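Local coordinates for uncharacterized protein MJ0754 (Methanocaldococcus jannaschii, PDB 3Q4N) that is of unknown function but folds as a ferritin-like four-helix bundle that binds metal, probably at a dinuclear centre, at residues Met24-Leu38 with Val108-Leu120. Residues are numbered along the deposited sequence; the frame is centred on the assembly and turned at random.
Sequences MREEEKLARDVYLTL and VGATIEDLDIADL
Two antiparallel helices of the ferritin-like four-helix bundle meet here, their segment axes 10.5 Å apart at 172°. At one end apolar side chains mesh round I112, which sends its CD1 tip to tip against CG1 of V34 at 3.7 Å, while its CG2 lies 3.6 Å from CB of A31. Y35 sets its CG anti to the carbonyl carbon (chi1 -57°), which carries the ring across to helix 102-125, where its edge meets G109, with CE1 of Y35 3.7 Å from CA of G109. The OH of Y35 donates to OE2 of E113 at 3.1 Å, arriving 44° out of the carboxylate plane; OE1 is hydrogen-bonded to S143 of helix 130-155. A phenylalanine in place of Y35 would probably leave OE2 of E113 without this donor, the carboxylate then held here through OE1 by S143 and freer to turn. At the other end CE of M24 packs 3.7 Å from CD2 of L120. Between them E28, hydrogen-bonded through OE1 to H57 of helix 45-68, brings OE2 close to the carboxylate of D116, and E27 approaches D119, carboxylate planes steeply inclined. Both pairs set acceptor against acceptor without a hydrogen bond; carboxylates gathered beside a histidine are consistent with a ferritin-like dinuclear metal centre.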
loop_
_atom_site.group_PDB
_atom_site.type_symbol
_atom_site.label_atom_id
_atom_site.label_comp_id
_atom_site.label_asym_id
_atom_site.label_seq_id
_atom_site.Cartn_x
_atom_site.Cartn_y
_atom_site.Cartn_z
ATOM N N MET B 24 11.803 -0.131 5.865
ATOM C CA MET B 24 11.200 0.168 7.136
ATOM C C MET B 24 12.049 1.117 7.955
ATOM O O MET B 24 11.517 1.952 8.679
ATOM C CB MET B 24 10.969 -1.112 7.896
ATOM C CG MET B 24 9.736 -1.881 7.439
ATOM S SD MET B 24 8.222 -0.913 7.243
ATOM C CE MET B 24 7.983 -0.108 8.802
ATOM N N ARG B 25 13.367 0.990 7.837
ATOM C CA ARG B 25 14.294 1.905 8.502
ATOM C C ARG B 25 14.001 3.316 8.030
ATOM O O ARG B 25 13.892 4.238 8.839
ATOM C CB ARG B 25 15.748 1.536 8.188
ATOM C CG ARG B 25 16.805 2.579 8.600
ATOM C CD ARG B 25 17.141 2.521 10.099
ATOM N NE ARG B 25 18.167 3.489 10.494
ATOM C CZ ARG B 25 18.242 4.045 11.704
ATOM N NH1 ARG B 25 17.361 3.739 12.653
ATOM N NH2 ARG B 25 19.196 4.920 11.973
ATOM N N GLU B 26 13.854 3.487 6.720
ATOM C CA GLU B 26 13.498 4.795 6.216
ATOM C C GLU B 26 12.029 5.152 6.358
ATOM O O GLU B 26 11.685 6.335 6.401
ATOM C CB GLU B 26 13.967 4.996 4.789
ATOM C CG GLU B 26 14.967 6.129 4.683
ATOM C CD GLU B 26 15.921 5.984 3.514
ATOM O OE1 GLU B 26 15.653 5.148 2.609
ATOM O OE2 GLU B 26 16.937 6.728 3.518
ATOM N N GLU B 27 11.161 4.150 6.455
ATOM C CA GLU B 27 9.764 4.465 6.638
ATOM C C GLU B 27 9.538 5.202 7.949
ATOM O O GLU B 27 8.875 6.233 7.938
ATOM C CB GLU B 27 8.864 3.251 6.487
ATOM C CG GLU B 27 7.453 3.635 6.048
ATOM C CD GLU B 27 6.715 2.515 5.298
ATOM O OE1 GLU B 27 5.615 2.107 5.756
ATOM O OE2 GLU B 27 7.225 2.042 4.250
ATOM N N GLU B 28 10.122 4.697 9.046
ATOM C CA GLU B 28 9.969 5.267 10.405
ATOM C C GLU B 28 10.604 6.650 10.524
ATOM O O GLU B 28 10.201 7.492 11.340
ATOM C CB GLU B 28 10.576 4.338 11.455
ATOM C CG GLU B 28 10.011 2.905 11.474
ATOM C CD GLU B 28 8.573 2.765 12.056
ATOM O OE1 GLU B 28 8.332 3.135 13.225
ATOM O OE2 GLU B 28 7.669 2.260 11.343
ATOM N N LYS B 29 11.614 6.881 9.705
ATOM C CA LYS B 29 12.256 8.170 9.680
ATOM C C LYS B 29 11.331 9.206 9.027
ATOM O O LYS B 29 11.226 10.350 9.502
ATOM C CB LYS B 29 13.600 8.091 8.968
ATOM C CG LYS B 29 14.330 9.415 8.973
ATOM C CD LYS B 29 15.754 9.311 8.489
ATOM C CE LYS B 29 16.334 10.696 8.355
ATOM N NZ LYS B 29 15.752 11.405 7.193
ATOM N N LEU B 30 10.652 8.806 7.956
ATOM C CA LEU B 30 9.634 9.662 7.359
ATOM C C LEU B 30 8.674 10.158 8.446
ATOM O O LEU B 30 8.536 11.371 8.677
ATOM C CB LEU B 30 8.866 8.918 6.267
ATOM C CG LEU B 30 7.618 9.614 5.723
ATOM C CD1 LEU B 30 7.927 11.042 5.248
ATOM C CD2 LEU B 30 6.975 8.785 4.614
ATOM N N ALA B 31 8.022 9.208 9.106
ATOM C CA ALA B 31 7.143 9.493 10.215
ATOM C C ALA B 31 7.799 10.502 11.155
ATOM O O ALA B 31 7.234 11.548 11.437
ATOM C CB ALA B 31 6.827 8.206 10.950
ATOM N N ARG B 32 9.013 10.209 11.602
ATOM C CA ARG B 32 9.671 11.076 12.547
ATOM C C ARG B 32 9.890 12.494 11.983
ATOM O O ARG B 32 9.503 13.491 12.611
ATOM C CB ARG B 32 10.960 10.443 13.057
ATOM C CG ARG B 32 11.571 11.203 14.237
ATOM C CD ARG B 32 13.115 11.091 14.316
ATOM N NE ARG B 32 13.795 11.577 13.106
ATOM C CZ ARG B 32 15.072 11.345 12.806
ATOM N NH1 ARG B 32 15.835 10.634 13.632
ATOM N NH2 ARG B 32 15.591 11.820 11.672
ATOM N N ASP B 33 10.477 12.584 10.792
ATOM C CA ASP B 33 10.784 13.891 10.177
ATOM C C ASP B 33 9.515 14.692 9.911
ATOM O O ASP B 33 9.497 15.928 10.043
ATOM C CB ASP B 33 11.553 13.722 8.869
ATOM C CG ASP B 33 12.866 12.982 9.046
ATOM O OD1 ASP B 33 13.295 12.341 8.071
ATOM O OD2 ASP B 33 13.468 13.027 10.147
ATOM N N VAL B 34 8.443 13.994 9.544
ATOM C CA VAL B 34 7.161 14.678 9.410
ATOM C C VAL B 34 6.684 15.235 10.754
ATOM O O VAL B 34 6.482 16.443 10.887
ATOM C CB VAL B 34 6.087 13.824 8.732
ATOM C CG1 VAL B 34 4.801 14.601 8.663
ATOM C CG2 VAL B 34 6.542 13.453 7.334
ATOM N N TYR B 35 6.531 14.367 11.750
ATOM C CA TYR B 35 6.006 14.836 13.015
ATOM C C TYR B 35 6.838 16.031 13.523
ATOM O O TYR B 35 6.297 17.090 13.826
ATOM C CB TYR B 35 5.871 13.694 14.038
ATOM C CG TYR B 35 4.995 12.529 13.569
ATOM C CD1 TYR B 35 3.914 12.736 12.730
ATOM C CD2 TYR B 35 5.242 11.225 13.988
ATOM C CE1 TYR B 35 3.115 11.692 12.299
ATOM C CE2 TYR B 35 4.445 10.164 13.549
ATOM C CZ TYR B 35 3.378 10.415 12.704
ATOM O OH TYR B 35 2.576 9.384 12.251
ATOM N N LEU B 36 8.156 15.872 13.543
ATOM C CA LEU B 36 9.078 16.959 13.890
ATOM C C LEU B 36 8.816 18.288 13.166
ATOM O O LEU B 36 8.731 19.339 13.811
ATOM C CB LEU B 36 10.512 16.510 13.623
ATOM C CG LEU B 36 11.127 15.573 14.659
ATOM C CD1 LEU B 36 12.200 14.733 14.038
ATOM C CD2 LEU B 36 11.694 16.383 15.802
ATOM N N THR B 37 8.709 18.244 11.836
ATOM C CA THR B 37 8.316 19.424 11.050
ATOM C C THR B 37 7.050 20.074 11.583
ATOM O O THR B 37 6.993 21.279 11.778
ATOM C CB THR B 37 7.967 19.035 9.609
ATOM O OG1 THR B 37 9.095 18.416 8.992
ATOM C CG2 THR B 37 7.519 20.248 8.804
ATOM N N LEU B 38 6.026 19.256 11.778
ATOM C CA LEU B 38 4.681 19.740 12.012
ATOM C C LEU B 38 4.535 20.318 13.403
ATOM O O LEU B 38 3.726 21.222 13.633
ATOM C CB LEU B 38 3.682 18.616 11.772
ATOM C CG LEU B 38 3.407 18.417 10.286
ATOM C CD1 LEU B 38 2.498 17.218 10.030
ATOM C CD2 LEU B 38 2.810 19.694 9.684
ATOM N N VAL B 108 -2.704 14.024 8.366
ATOM C CA VAL B 108 -1.431 13.513 7.864
ATOM C C VAL B 108 -0.860 12.474 8.824
ATOM O O VAL B 108 -0.433 11.396 8.411
ATOM C CB VAL B 108 -0.403 14.624 7.706
ATOM C CG1 VAL B 108 0.931 14.021 7.419
ATOM C CG2 VAL B 108 -0.791 15.559 6.590
ATOM N N GLY B 109 -0.858 12.817 10.110
ATOM C CA GLY B 109 -0.392 11.910 11.145
ATOM C C GLY B 109 -1.065 10.568 10.974
ATOM O O GLY B 109 -0.418 9.583 10.616
ATOM N N ALA B 110 -2.376 10.551 11.202
ATOM C CA ALA B 110 -3.193 9.363 11.028
ATOM C C ALA B 110 -2.750 8.581 9.822
ATOM O O ALA B 110 -2.622 7.355 9.891
ATOM C CB ALA B 110 -4.629 9.736 10.880
ATOM N N THR B 111 -2.481 9.308 8.741
ATOM C CA THR B 111 -2.228 8.712 7.432
ATOM C C THR B 111 -0.893 7.987 7.352
ATOM O O THR B 111 -0.761 6.999 6.637
ATOM C CB THR B 111 -2.252 9.781 6.339
ATOM O OG1 THR B 111 -3.493 10.518 6.398
ATOM C CG2 THR B 111 -2.076 9.142 4.971
ATOM N N ILE B 112 0.104 8.489 8.069
ATOM C CA ILE B 112 1.419 7.874 8.078
ATOM C C ILE B 112 1.318 6.527 8.812
ATOM O O ILE B 112 1.915 5.507 8.421
ATOM C CB ILE B 112 2.427 8.818 8.747
ATOM C CG1 ILE B 112 2.717 9.988 7.820
ATOM C CG2 ILE B 112 3.733 8.104 9.094
ATOM C CD1 ILE B 112 3.020 11.304 8.565
ATOM N N GLU B 113 0.524 6.550 9.868
ATOM C CA GLU B 113 0.304 5.399 10.694
ATOM C C GLU B 113 -0.563 4.344 9.985
ATOM O O GLU B 113 -0.413 3.136 10.194
ATOM C CB GLU B 113 -0.313 5.885 12.006
ATOM C CG GLU B 113 0.598 6.854 12.771
ATOM C CD GLU B 113 1.861 6.179 13.314
ATOM O OE1 GLU B 113 2.088 4.985 13.036
ATOM O OE2 GLU B 113 2.650 6.835 14.016
ATOM N N ASP B 114 -1.470 4.821 9.138
ATOM C CA ASP B 114 -2.320 3.971 8.301
ATOM C C ASP B 114 -1.414 3.171 7.349
ATOM O O ASP B 114 -1.453 1.929 7.286
ATOM C CB ASP B 114 -3.280 4.883 7.529
ATOM C CG ASP B 114 -4.345 4.126 6.765
ATOM O OD1 ASP B 114 -4.227 2.886 6.555
ATOM O OD2 ASP B 114 -5.313 4.800 6.353
ATOM N N LEU B 115 -0.579 3.917 6.636
ATOM C CA LEU B 115 0.415 3.367 5.774
ATOM C C LEU B 115 1.449 2.587 6.572
ATOM O O LEU B 115 2.104 1.686 6.047
ATOM C CB LEU B 115 1.089 4.498 5.026
ATOM C CG LEU B 115 2.012 4.025 3.915
ATOM C CD1 LEU B 115 1.430 2.832 3.175
ATOM C CD2 LEU B 115 2.223 5.165 2.945
ATOM N N ASP B 116 1.621 2.920 7.838
ATOM C CA ASP B 116 2.662 2.238 8.566
ATOM C C ASP B 116 2.231 0.826 8.945
ATOM O O ASP B 116 2.932 -0.128 8.621
ATOM C CB ASP B 116 3.118 3.038 9.767
ATOM C CG ASP B 116 4.635 3.084 9.889
ATOM O OD1 ASP B 116 5.196 4.206 9.993
ATOM O OD2 ASP B 116 5.272 2.005 9.880
ATOM N N ILE B 117 1.067 0.674 9.577
ATOM C CA ILE B 117 0.528 -0.657 9.850
ATOM C C ILE B 117 0.347 -1.517 8.568
ATOM O O ILE B 117 0.438 -2.754 8.628
ATOM C CB ILE B 117 -0.800 -0.568 10.561
ATOM C CG1 ILE B 117 -0.694 0.358 11.757
ATOM C CG2 ILE B 117 -1.256 -1.935 11.017
ATOM C CD1 ILE B 117 -2.055 0.850 12.271
ATOM N N ALA B 118 0.087 -0.876 7.427
ATOM C CA ALA B 118 -0.149 -1.601 6.180
ATOM C C ALA B 118 1.137 -2.277 5.720
ATOM O O ALA B 118 1.169 -3.479 5.399
ATOM C CB ALA B 118 -0.666 -0.656 5.104
ATOM N N ASP B 119 2.211 -1.497 5.711
ATOM C CA ASP B 119 3.471 -1.984 5.194
ATOM C C ASP B 119 4.095 -2.945 6.194
ATOM O O ASP B 119 4.656 -3.966 5.822
ATOM C CB ASP B 119 4.346 -0.808 4.785
ATOM C CG ASP B 119 3.678 0.038 3.674
ATOM O OD1 ASP B 119 2.585 -0.351 3.205
ATOM O OD2 ASP B 119 4.215 1.093 3.257
ATOM N N LEU B 120 3.913 -2.660 7.472
ATOM C CA LEU B 120 4.272 -3.604 8.502
ATOM C C LEU B 120 3.622 -4.947 8.243
ATOM O O LEU B 120 4.312 -5.945 8.230
ATOM C CB LEU B 120 3.907 -3.060 9.892
ATOM C CG LEU B 120 4.888 -2.027 10.470
ATOM C CD1 LEU B 120 4.340 -1.340 11.674
ATOM C CD2 LEU B 120 6.250 -2.645 10.815
#